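Local coordinates for Lmo0547 protein (Listeria monocytogenes, PDB 4R9N) that probably acts as a sugar-responsive transcriptional regulator of the SorC family, the part described here being its putative sugar-binding domain, at residues 57-67 with 93-103; 184-195 with 200-209. All coordinates share one frame; numbering follows the deposited sequence. Where two conformers were deposited one is given.

Interaction 1: 57-67 with 93-103; sequences ISWGKTIRKFA and DLHSNQICYDL
Asp102 OD2 is gripped by both terminal nitrogens of Arg64: NH1 and NH2 each donate to this one oxygen, and NH2 stands 2.8 Å from it. The guanidinium meets the carboxylate end-on, and both N-H bonds are bent, as expected when two donors share one acceptor. Straighter is the bond from Arg64 NH2 to the carbonyl oxygen Asp93 O (3.1 Å, 173°), which lies in the guanidinium plane and helps fix its rotation; Asn68 takes a further bond from NH1. Bends at chi2 (80°) and chi3 swing the group across to the second helix, where one of its faces lies over Ile99 CG1. Gln98 NE2 donates to the other oxygen, Asp102 OD1. Helices 61-67 and 96-103 run almost parallel, 15° apart with axes 10.0 Å from each other, both following strands of the parallel Rossmann-like sheet. Between them Ile99 CG2 touches Ala67 CB and Ile57 CG2, both at 3.8 Å, while Ile57 CD1 and Leu103 CD1 meet tip to tip. At the N-terminal ends of the helices the two segments come closer. Gly60, the N-cap residue of the first, donates its backbone N to Leu94 O (3.1 Å). Leu94 CD2 packs on Arg64 CB at 3.9 Å, on the more exposed flank.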
loop_
_atom_site.group_PDB
_atom_site.type_symbol
_atom_site.label_atom_id
_atom_site.label_comp_id
_atom_site.label_asym_id
_atom_site.label_seq_id
_atom_site.Cartn_x
_atom_site.Cartn_y
_atom_site.Cartn_z
ATOM N N ILE A 57 7.851 -1.360 0.686
ATOM C CA ILE A 57 6.818 -0.999 1.629
ATOM C C ILE A 57 6.316 0.408 1.294
ATOM O O ILE A 57 7.105 1.325 1.034
ATOM C CB ILE A 57 7.383 -1.023 3.061
ATOM C CG1 ILE A 57 8.000 -2.366 3.394
ATOM C CG2 ILE A 57 6.355 -0.643 4.139
ATOM C CD1 ILE A 57 7.105 -3.534 3.579
ATOM N N SER A 58 5.002 0.571 1.338
ATOM C CA SER A 58 4.404 1.879 1.233
ATOM C C SER A 58 4.280 2.564 2.595
ATOM O O SER A 58 5.178 2.472 3.431
ATOM C CB SER A 58 3.084 1.778 0.456
ATOM O OG SER A 58 2.601 3.041 0.059
ATOM N N TRP A 59 3.181 3.274 2.829
ATOM C CA TRP A 59 2.981 4.019 4.043
ATOM C C TRP A 59 1.541 3.895 4.567
ATOM O O TRP A 59 0.666 3.299 3.922
ATOM C CB TRP A 59 3.300 5.483 3.689
ATOM C CG TRP A 59 2.148 6.157 3.119
ATOM C CD1 TRP A 59 1.642 6.019 1.843
ATOM C CD2 TRP A 59 1.288 7.066 3.806
ATOM N NE1 TRP A 59 0.482 6.788 1.720
ATOM C CE2 TRP A 59 0.259 7.436 2.912
ATOM C CE3 TRP A 59 1.269 7.590 5.116
ATOM C CZ2 TRP A 59 -0.750 8.318 3.277
ATOM C CZ3 TRP A 59 0.263 8.478 5.467
ATOM C CH2 TRP A 59 -0.743 8.807 4.562
ATOM N N GLY A 60 1.288 4.489 5.710
ATOM C CA GLY A 60 -0.091 4.638 6.186
ATOM C C GLY A 60 -0.439 3.904 7.435
ATOM O O GLY A 60 0.325 3.126 7.940
ATOM N N LYS A 61 -1.646 4.160 7.942
ATOM C CA LYS A 61 -2.040 3.581 9.193
ATOM C C LYS A 61 -2.104 2.073 9.171
ATOM O O LYS A 61 -1.724 1.450 10.149
ATOM C CB LYS A 61 -3.399 4.132 9.691
ATOM C CG LYS A 61 -3.344 5.599 10.077
ATOM C CD LYS A 61 -4.731 6.172 10.426
ATOM C CE LYS A 61 -4.541 7.547 11.014
ATOM N NZ LYS A 61 -5.821 8.174 11.404
ATOM N N THR A 62 -2.630 1.480 8.102
ATOM C CA THR A 62 -2.762 0.051 8.054
ATOM C C THR A 62 -1.384 -0.681 8.009
ATOM O O THR A 62 -1.100 -1.654 8.739
ATOM C CB THR A 62 -3.638 -0.357 6.841
ATOM O OG1 THR A 62 -4.950 0.247 6.932
ATOM C CG2 THR A 62 -3.811 -1.775 6.837
ATOM N N ILE A 63 -0.517 -0.190 7.176
ATOM C CA ILE A 63 0.860 -0.715 7.138
ATOM C C ILE A 63 1.623 -0.467 8.471
ATOM O O ILE A 63 2.409 -1.305 8.874
ATOM C CB ILE A 63 1.585 -0.137 5.935
ATOM C CG1 ILE A 63 0.918 -0.736 4.667
ATOM C CG2 ILE A 63 3.054 -0.552 5.917
ATOM C CD1 ILE A 63 1.299 0.014 3.481
ATOM N N ARG A 64 1.405 0.689 9.106
ATOM C CA ARG A 64 2.001 0.938 10.433
ATOM C C ARG A 64 1.578 -0.159 11.450
ATOM O O ARG A 64 2.403 -0.734 12.159
ATOM C CB ARG A 64 1.673 2.330 10.891
ATOM C CG ARG A 64 2.144 2.610 12.301
ATOM C CD ARG A 64 3.632 2.918 12.230
ATOM N NE ARG A 64 4.397 1.799 12.632
ATOM C CZ ARG A 64 5.713 1.754 12.690
ATOM N NH1 ARG A 64 6.244 0.645 13.181
ATOM N NH2 ARG A 64 6.473 2.764 12.255
ATOM N N LYS A 65 0.281 -0.478 11.487
ATOM C CA LYS A 65 -0.197 -1.553 12.318
ATOM C C LYS A 65 0.445 -2.918 11.980
ATOM O O LYS A 65 0.857 -3.680 12.859
ATOM C CB LYS A 65 -1.736 -1.596 12.269
ATOM C CG LYS A 65 -2.387 -0.463 13.048
ATOM C CD LYS A 65 -3.893 -0.365 12.825
ATOM C CE LYS A 65 -4.513 0.808 13.624
ATOM N NZ LYS A 65 -4.332 0.589 15.091
ATOM N N PHE A 66 0.487 -3.239 10.704
ATOM C CA PHE A 66 1.187 -4.445 10.218
ATOM C C PHE A 66 2.582 -4.498 10.765
ATOM O O PHE A 66 3.042 -5.512 11.292
ATOM C CB PHE A 66 1.164 -4.451 8.697
ATOM C CG PHE A 66 2.083 -5.434 8.052
ATOM C CD1 PHE A 66 1.738 -6.777 7.933
ATOM C CD2 PHE A 66 3.288 -5.013 7.529
ATOM C CE1 PHE A 66 2.588 -7.663 7.293
ATOM C CE2 PHE A 66 4.132 -5.899 6.911
ATOM C CZ PHE A 66 3.774 -7.233 6.811
ATOM N N ALA A 67 3.299 -3.408 10.601
ATOM C CA ALA A 67 4.686 -3.367 11.109
ATOM C C ALA A 67 4.803 -3.521 12.626
ATOM O O ALA A 67 5.691 -4.170 13.110
ATOM C CB ALA A 67 5.389 -2.111 10.606
ATOM N N ASP A 93 6.244 8.588 11.646
ATOM C CA ASP A 93 5.462 7.580 12.375
ATOM C C ASP A 93 4.782 6.592 11.365
ATOM O O ASP A 93 5.098 5.385 11.311
ATOM C CB ASP A 93 4.420 8.267 13.279
ATOM C CG ASP A 93 3.898 7.343 14.389
ATOM O OD1 ASP A 93 3.571 6.163 14.107
ATOM O OD2 ASP A 93 3.810 7.805 15.559
ATOM N N LEU A 94 3.904 7.164 10.564
ATOM C CA LEU A 94 3.234 6.533 9.410
ATOM C C LEU A 94 4.062 6.530 8.097
ATOM O O LEU A 94 3.614 5.931 7.102
ATOM C CB LEU A 94 1.935 7.302 9.109
ATOM C CG LEU A 94 0.851 7.395 10.169
ATOM C CD1 LEU A 94 -0.420 7.973 9.535
ATOM C CD2 LEU A 94 0.516 6.058 10.833
ATOM N N HIS A 95 5.186 7.247 8.084
ATOM C CA HIS A 95 6.076 7.386 6.921
ATOM C C HIS A 95 6.802 6.145 6.608
ATOM O O HIS A 95 7.233 5.427 7.531
ATOM C CB HIS A 95 7.129 8.464 7.206
ATOM C CG HIS A 95 6.549 9.829 7.321
ATOM N ND1 HIS A 95 7.324 10.971 7.299
ATOM C CD2 HIS A 95 5.269 10.239 7.457
ATOM C CE1 HIS A 95 6.540 12.031 7.402
ATOM N NE2 HIS A 95 5.288 11.613 7.487
ATOM N N SER A 96 6.880 5.880 5.325
ATOM C CA SER A 96 7.506 4.687 4.770
ATOM C C SER A 96 8.908 4.480 5.377
ATOM O O SER A 96 9.238 3.389 5.771
ATOM C CB SER A 96 7.641 4.853 3.279
ATOM O OG SER A 96 7.904 3.631 2.624
ATOM N N ASN A 97 9.702 5.537 5.491
ATOM C CA ASN A 97 11.072 5.377 6.005
ATOM C C ASN A 97 11.171 4.804 7.398
ATOM O O ASN A 97 12.014 3.939 7.646
ATOM C CB ASN A 97 11.849 6.707 6.001
ATOM C CG ASN A 97 12.275 7.123 4.603
ATOM O OD1 ASN A 97 12.833 6.330 3.853
ATOM N ND2 ASN A 97 12.111 8.404 4.289
ATOM N N GLN A 98 10.345 5.302 8.309
ATOM C CA GLN A 98 10.308 4.847 9.668
ATOM C C GLN A 98 9.729 3.421 9.752
ATOM O O GLN A 98 10.234 2.603 10.533
ATOM C CB GLN A 98 9.439 5.733 10.531
ATOM C CG GLN A 98 9.417 5.311 12.000
ATOM C CD GLN A 98 10.730 5.581 12.728
ATOM O OE1 GLN A 98 11.334 6.655 12.578
ATOM N NE2 GLN A 98 11.188 4.608 13.515
ATOM N N ILE A 99 8.683 3.129 8.952
ATOM C CA ILE A 99 8.157 1.772 8.893
ATOM C C ILE A 99 9.240 0.742 8.439
ATOM O O ILE A 99 9.419 -0.346 9.012
ATOM C CB ILE A 99 6.886 1.688 8.013
ATOM C CG1 ILE A 99 5.722 2.462 8.668
ATOM C CG2 ILE A 99 6.477 0.249 7.800
ATOM C CD1 ILE A 99 4.626 2.805 7.683
ATOM N N CYS A 100 9.939 1.113 7.369
ATOM C CA CYS A 100 10.994 0.276 6.818
ATOM C C CYS A 100 12.089 0.040 7.841
ATOM O O CYS A 100 12.611 -1.088 7.950
ATOM C CB CYS A 100 11.602 0.837 5.518
ATOM S SG CYS A 100 10.486 0.710 4.130
ATOM N N TYR A 101 12.482 1.082 8.548
ATOM C CA TYR A 101 13.503 0.957 9.571
ATOM C C TYR A 101 13.027 0.002 10.689
ATOM O O TYR A 101 13.774 -0.871 11.129
ATOM C CB TYR A 101 13.868 2.310 10.137
ATOM C CG TYR A 101 15.057 2.205 11.079
ATOM C CD1 TYR A 101 14.872 2.201 12.444
ATOM C CD2 TYR A 101 16.337 2.093 10.588
ATOM C CE1 TYR A 101 15.939 2.064 13.312
ATOM C CE2 TYR A 101 17.424 1.990 11.455
ATOM C CZ TYR A 101 17.193 1.958 12.815
ATOM O OH TYR A 101 18.224 1.878 13.727
ATOM N N ASP A 102 11.797 0.184 11.168
ATOM C CA ASP A 102 11.282 -0.665 12.206
ATOM C C ASP A 102 11.239 -2.147 11.771
ATOM O O ASP A 102 11.526 -3.055 12.617
ATOM C CB ASP A 102 9.913 -0.214 12.685
ATOM C CG ASP A 102 9.930 1.139 13.375
ATOM O OD1 ASP A 102 10.997 1.595 13.865
ATOM O OD2 ASP A 102 8.840 1.762 13.444
ATOM N N LEU A 103 10.815 -2.429 10.528
ATOM C CA LEU A 103 10.877 -3.796 10.001
ATOM C C LEU A 103 12.336 -4.294 9.904
ATOM O O LEU A 103 12.624 -5.456 10.244
ATOM C CB LEU A 103 10.204 -3.909 8.620
ATOM C CG LEU A 103 8.673 -3.746 8.643
ATOM C CD1 LEU A 103 8.160 -3.566 7.219
ATOM C CD2 LEU A 103 8.028 -4.930 9.351
#

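Interaction 2: 184-195 with 200-209; sequences INSRFFTADGKE and INTHVIGLSL
Asn201 is clamped to the backbone of Phe188 by both ends of its amide: Phe188 N donates to Asn201 OD1 (2.9 Å, 175°), and Asn201 ND2 returns a bond to Phe188 O at 2.9 Å, so the amide cannot flip without losing both. Near it the packing is close, with Ile200 CG2 3.7 Å from Phe188 CE2. Arg187 fills the middle. Its chain bends at chi2 (-59°), and the guanidinium lies beneath Ser208 CA, with Glu195 OE1 in a salt bridge with NH1, in the guanidinium plane, and Gly206 O reached by NH2 at 2.8 Å. The other oxygen, Glu195 OE2, accepts from Leu209 N (2.9 Å) at the start of helix 209-213. Strand 187-190 is half of a two-stranded antiparallel hairpin, turned at Asn185 and Ser186 by a type I' turn, and the 200-209 segment wraps along it. Leu209 seals the apolar side, its CD1 3.5 Å from Glu195 CG and close to Phe189 CB. Beside the turn, a buried water joins Arg187 NE to the carbonyl oxygens of Asn185 and Leu207; Asn185 ND2 bonds Leu207 O at 3.0 Å, while its OD1 pairs with Ser58 OG. On the loose, solvent side, exposed Ala191 and Asp192 project beyond the 200-209 segment.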
loop_
_atom_site.group_PDB
_atom_site.type_symbol
_atom_site.label_atom_id
_atom_site.label_comp_id
_atom_site.label_asym_id
_atom_site.label_seq_id
_atom_site.Cartn_x
_atom_site.Cartn_y
_atom_site.Cartn_z
ATOM N N ILE A 184 -3.288 4.495 -4.095
ATOM C CA ILE A 184 -2.320 3.474 -3.644
ATOM C C ILE A 184 -0.968 4.189 -3.756
ATOM O O ILE A 184 -0.671 4.783 -4.817
ATOM C CB ILE A 184 -2.337 2.177 -4.536
ATOM C CG1 ILE A 184 -3.599 1.356 -4.256
ATOM C CG2 ILE A 184 -1.104 1.334 -4.255
ATOM C CD1 ILE A 184 -3.794 0.199 -5.227
ATOM N N ASN A 185 -0.189 4.202 -2.672
ATOM C CA ASN A 185 1.155 4.790 -2.672
ATOM C C ASN A 185 1.090 6.263 -3.132
ATOM O O ASN A 185 1.970 6.728 -3.829
ATOM C CB ASN A 185 2.121 3.963 -3.535
ATOM C CG ASN A 185 3.562 4.156 -3.141
ATOM O OD1 ASN A 185 3.895 4.146 -1.926
ATOM N ND2 ASN A 185 4.434 4.310 -4.140
ATOM N N SER A 186 0.053 6.961 -2.640
ATOM C CA SER A 186 -0.212 8.351 -2.962
ATOM C C SER A 186 -0.347 8.642 -4.467
ATOM O O SER A 186 -0.093 9.780 -4.908
ATOM C CB SER A 186 0.866 9.283 -2.412
ATOM O OG SER A 186 0.495 10.655 -2.547
ATOM N N ARG A 187 -0.752 7.649 -5.243
ATOM C CA ARG A 187 -1.121 7.855 -6.644
ATOM C C ARG A 187 -2.650 7.619 -6.747
ATOM O O ARG A 187 -3.127 6.570 -6.328
ATOM C CB ARG A 187 -0.406 6.903 -7.569
ATOM C CG ARG A 187 1.076 7.008 -7.538
ATOM C CD ARG A 187 1.608 8.395 -7.901
ATOM N NE ARG A 187 3.060 8.392 -7.978
ATOM C CZ ARG A 187 3.790 8.621 -9.074
ATOM N NH1 ARG A 187 3.233 8.859 -10.292
ATOM N NH2 ARG A 187 5.094 8.567 -8.948
ATOM N N PHE A 188 -3.358 8.613 -7.274
ATOM C CA PHE A 188 -4.833 8.717 -7.301
ATOM C C PHE A 188 -5.336 8.236 -8.622
ATOM O O PHE A 188 -4.896 8.742 -9.654
ATOM C CB PHE A 188 -5.167 10.181 -7.079
ATOM C CG PHE A 188 -4.823 10.611 -5.714
ATOM C CD1 PHE A 188 -5.692 10.360 -4.658
ATOM C CD2 PHE A 188 -3.593 11.226 -5.440
ATOM C CE1 PHE A 188 -5.372 10.712 -3.358
ATOM C CE2 PHE A 188 -3.272 11.553 -4.140
ATOM C CZ PHE A 188 -4.156 11.309 -3.110
ATOM N N PHE A 189 -6.195 7.228 -8.616
ATOM C CA PHE A 189 -6.634 6.571 -9.821
ATOM C C PHE A 189 -8.139 6.676 -10.011
ATOM O O PHE A 189 -8.921 6.860 -9.087
ATOM C CB PHE A 189 -6.175 5.091 -9.871
ATOM C CG PHE A 189 -6.586 4.287 -8.674
ATOM C CD1 PHE A 189 -5.730 4.180 -7.560
ATOM C CD2 PHE A 189 -7.803 3.636 -8.636
ATOM C CE1 PHE A 189 -6.074 3.356 -6.460
ATOM C CE2 PHE A 189 -8.168 2.850 -7.533
ATOM C CZ PHE A 189 -7.279 2.681 -6.440
ATOM N N THR A 190 -8.507 6.651 -11.277
ATOM C CA THR A 190 -9.878 6.590 -11.721
ATOM C C THR A 190 -10.415 5.162 -11.679
ATOM O O THR A 190 -9.701 4.241 -11.318
ATOM C CB THR A 190 -9.986 7.161 -13.149
ATOM O OG1 THR A 190 -8.976 6.585 -13.978
ATOM C CG2 THR A 190 -9.755 8.686 -13.114
ATOM N N ALA A 191 -11.677 4.984 -12.083
ATOM C CA ALA A 191 -12.330 3.693 -12.022
ATOM C C ALA A 191 -11.607 2.612 -12.820
ATOM O O ALA A 191 -11.742 1.431 -12.536
ATOM C CB ALA A 191 -13.773 3.814 -12.493
ATOM N N ASP A 192 -10.862 2.980 -13.824
ATOM C CA ASP A 192 -10.154 1.986 -14.620
ATOM C C ASP A 192 -8.824 1.613 -14.025
ATOM O O ASP A 192 -8.031 0.941 -14.656
ATOM C CB ASP A 192 -9.995 2.468 -16.069
ATOM C CG ASP A 192 -9.240 3.759 -16.188
ATOM O OD1 ASP A 192 -8.805 4.307 -15.138
ATOM O OD2 ASP A 192 -9.098 4.232 -17.361
ATOM N N GLY A 193 -8.538 2.129 -12.822
ATOM C CA GLY A 193 -7.274 1.882 -12.151
ATOM C C GLY A 193 -6.094 2.622 -12.713
ATOM O O GLY A 193 -4.970 2.286 -12.380
ATOM N N LYS A 194 -6.298 3.622 -13.565
ATOM C CA LYS A 194 -5.167 4.363 -14.114
ATOM C C LYS A 194 -5.022 5.675 -13.378
ATOM O O LYS A 194 -6.012 6.210 -12.899
ATOM C CB LYS A 194 -5.310 4.593 -15.598
ATOM C CG LYS A 194 -5.442 3.270 -16.360
ATOM C CD LYS A 194 -5.371 3.462 -17.868
ATOM C CE LYS A 194 -4.993 2.150 -18.562
ATOM N NZ LYS A 194 -5.910 1.025 -18.202
ATOM N N GLU A 195 -3.795 6.179 -13.294
ATOM C CA GLU A 195 -3.565 7.435 -12.571
ATOM C C GLU A 195 -4.339 8.525 -13.265
ATOM O O GLU A 195 -4.255 8.645 -14.504
ATOM C CB GLU A 195 -2.085 7.833 -12.554
ATOM C CG GLU A 195 -1.291 6.892 -11.693
ATOM C CD GLU A 195 0.090 7.375 -11.299
ATOM O OE1 GLU A 195 0.304 8.608 -11.131
ATOM O OE2 GLU A 195 0.960 6.479 -11.120
ATOM N N ILE A 200 -1.252 16.602 -8.533
ATOM C CA ILE A 200 -0.740 15.805 -7.428
ATOM C C ILE A 200 0.072 14.576 -7.924
ATOM O O ILE A 200 1.174 14.342 -7.451
ATOM C CB ILE A 200 -1.847 15.379 -6.409
ATOM C CG1 ILE A 200 -2.323 16.614 -5.598
ATOM C CG2 ILE A 200 -1.295 14.332 -5.455
ATOM C CD1 ILE A 200 -3.254 16.296 -4.440
ATOM N N ASN A 201 -0.457 13.807 -8.857
ATOM C CA ASN A 201 0.205 12.580 -9.327
ATOM C C ASN A 201 1.564 12.844 -9.942
ATOM O O ASN A 201 2.449 11.981 -9.856
ATOM C CB ASN A 201 -0.638 11.747 -10.308
ATOM C CG ASN A 201 -1.787 11.006 -9.616
ATOM O OD1 ASN A 201 -1.739 10.783 -8.378
ATOM N ND2 ASN A 201 -2.870 10.740 -10.365
ATOM N N THR A 202 1.739 14.010 -10.565
ATOM C CA THR A 202 3.010 14.306 -11.185
ATOM C C THR A 202 4.022 14.917 -10.209
ATOM O O THR A 202 5.170 15.227 -10.594
ATOM C CB THR A 202 2.834 15.278 -12.373
ATOM O OG1 THR A 202 2.269 16.490 -11.885
ATOM C CG2 THR A 202 1.950 14.666 -13.460
ATOM N N HIS A 203 3.622 15.179 -8.969
ATOM C CA HIS A 203 4.485 15.793 -7.983
ATOM C C HIS A 203 4.854 14.854 -6.814
ATOM O O HIS A 203 5.436 15.252 -5.820
ATOM C CB HIS A 203 3.867 17.119 -7.518
ATOM C CG HIS A 203 3.918 18.195 -8.577
ATOM N ND1 HIS A 203 3.084 18.197 -9.686
ATOM C CD2 HIS A 203 4.734 19.251 -8.734
ATOM C CE1 HIS A 203 3.384 19.229 -10.468
ATOM N NE2 HIS A 203 4.350 19.908 -9.890
ATOM N N VAL A 204 4.546 13.564 -6.947
ATOM C CA VAL A 204 4.824 12.616 -5.894
ATOM C C VAL A 204 6.192 11.948 -6.157
ATOM O O VAL A 204 6.466 11.514 -7.285
ATOM C CB VAL A 204 3.693 11.560 -5.842
ATOM C CG1 VAL A 204 4.083 10.392 -4.931
ATOM C CG2 VAL A 204 2.412 12.180 -5.302
ATOM N N ILE A 205 7.013 11.836 -5.118
ATOM C CA ILE A 205 8.264 11.105 -5.218
ATOM C C ILE A 205 8.006 9.719 -4.653
ATOM O O ILE A 205 7.953 9.530 -3.463
ATOM C CB ILE A 205 9.409 11.826 -4.475
ATOM C CG1 ILE A 205 9.586 13.254 -5.087
ATOM C CG2 ILE A 205 10.699 11.006 -4.611
ATOM C CD1 ILE A 205 10.689 14.073 -4.523
ATOM N N GLY A 206 7.874 8.739 -5.541
ATOM C CA GLY A 206 7.679 7.365 -5.165
ATOM C C GLY A 206 7.254 6.603 -6.420
ATOM O O GLY A 206 7.075 7.181 -7.500
ATOM N N LEU A 207 7.050 5.309 -6.236
ATOM C CA LEU A 207 6.673 4.403 -7.301
ATOM C C LEU A 207 5.321 4.733 -7.868
ATOM O O LEU A 207 4.371 4.969 -7.100
ATOM C CB LEU A 207 6.606 3.007 -6.669
ATOM C CG LEU A 207 6.715 1.743 -7.460
ATOM C CD1 LEU A 207 8.174 1.358 -7.532
ATOM C CD2 LEU A 207 5.974 0.618 -6.754
ATOM N N SER A 208 5.190 4.737 -9.195
ATOM C CA SER A 208 3.947 4.970 -9.910
ATOM C C SER A 208 3.093 3.712 -10.006
ATOM O O SER A 208 3.560 2.580 -9.734
ATOM C CB SER A 208 4.264 5.472 -11.322
ATOM O OG SER A 208 4.758 4.346 -12.057
ATOM N N LEU A 209 1.816 3.854 -10.367
ATOM C CA LEU A 209 0.951 2.664 -10.502
ATOM C C LEU A 209 1.422 1.717 -11.589
ATOM O O LEU A 209 1.355 0.476 -11.425
ATOM C CB LEU A 209 -0.521 3.019 -10.747
ATOM C CG LEU A 209 -1.094 3.821 -9.591
ATOM C CD1 LEU A 209 -2.535 4.178 -9.845
ATOM C CD2 LEU A 209 -0.970 3.115 -8.259
HETATM O O HOH W 1 4.160 7.314 -5.688
#

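Overall arrangement
Both segments of interaction 1 precede those of interaction 2 in the chain, and their centres lie 19 Å apart within one putative sugar-binding domain. The first joins helices 61-69 and 96-107, which follow strands 54-57 and 79-82, neighbours in the seven-stranded parallel sheet. The second lies on a small two-stranded antiparallel hairpin, 180-184 with 187-190, held by the loop that leads into helix 209-213 and then strand 217-221. They meet directly where Ser58 OG, just past the end of strand 54-57, lies 2.6 Å from Asn185 OD1 in a probable hydrogen bond, tying the hairpin turn to the C-terminal end of that inner strand, where the first helix begins.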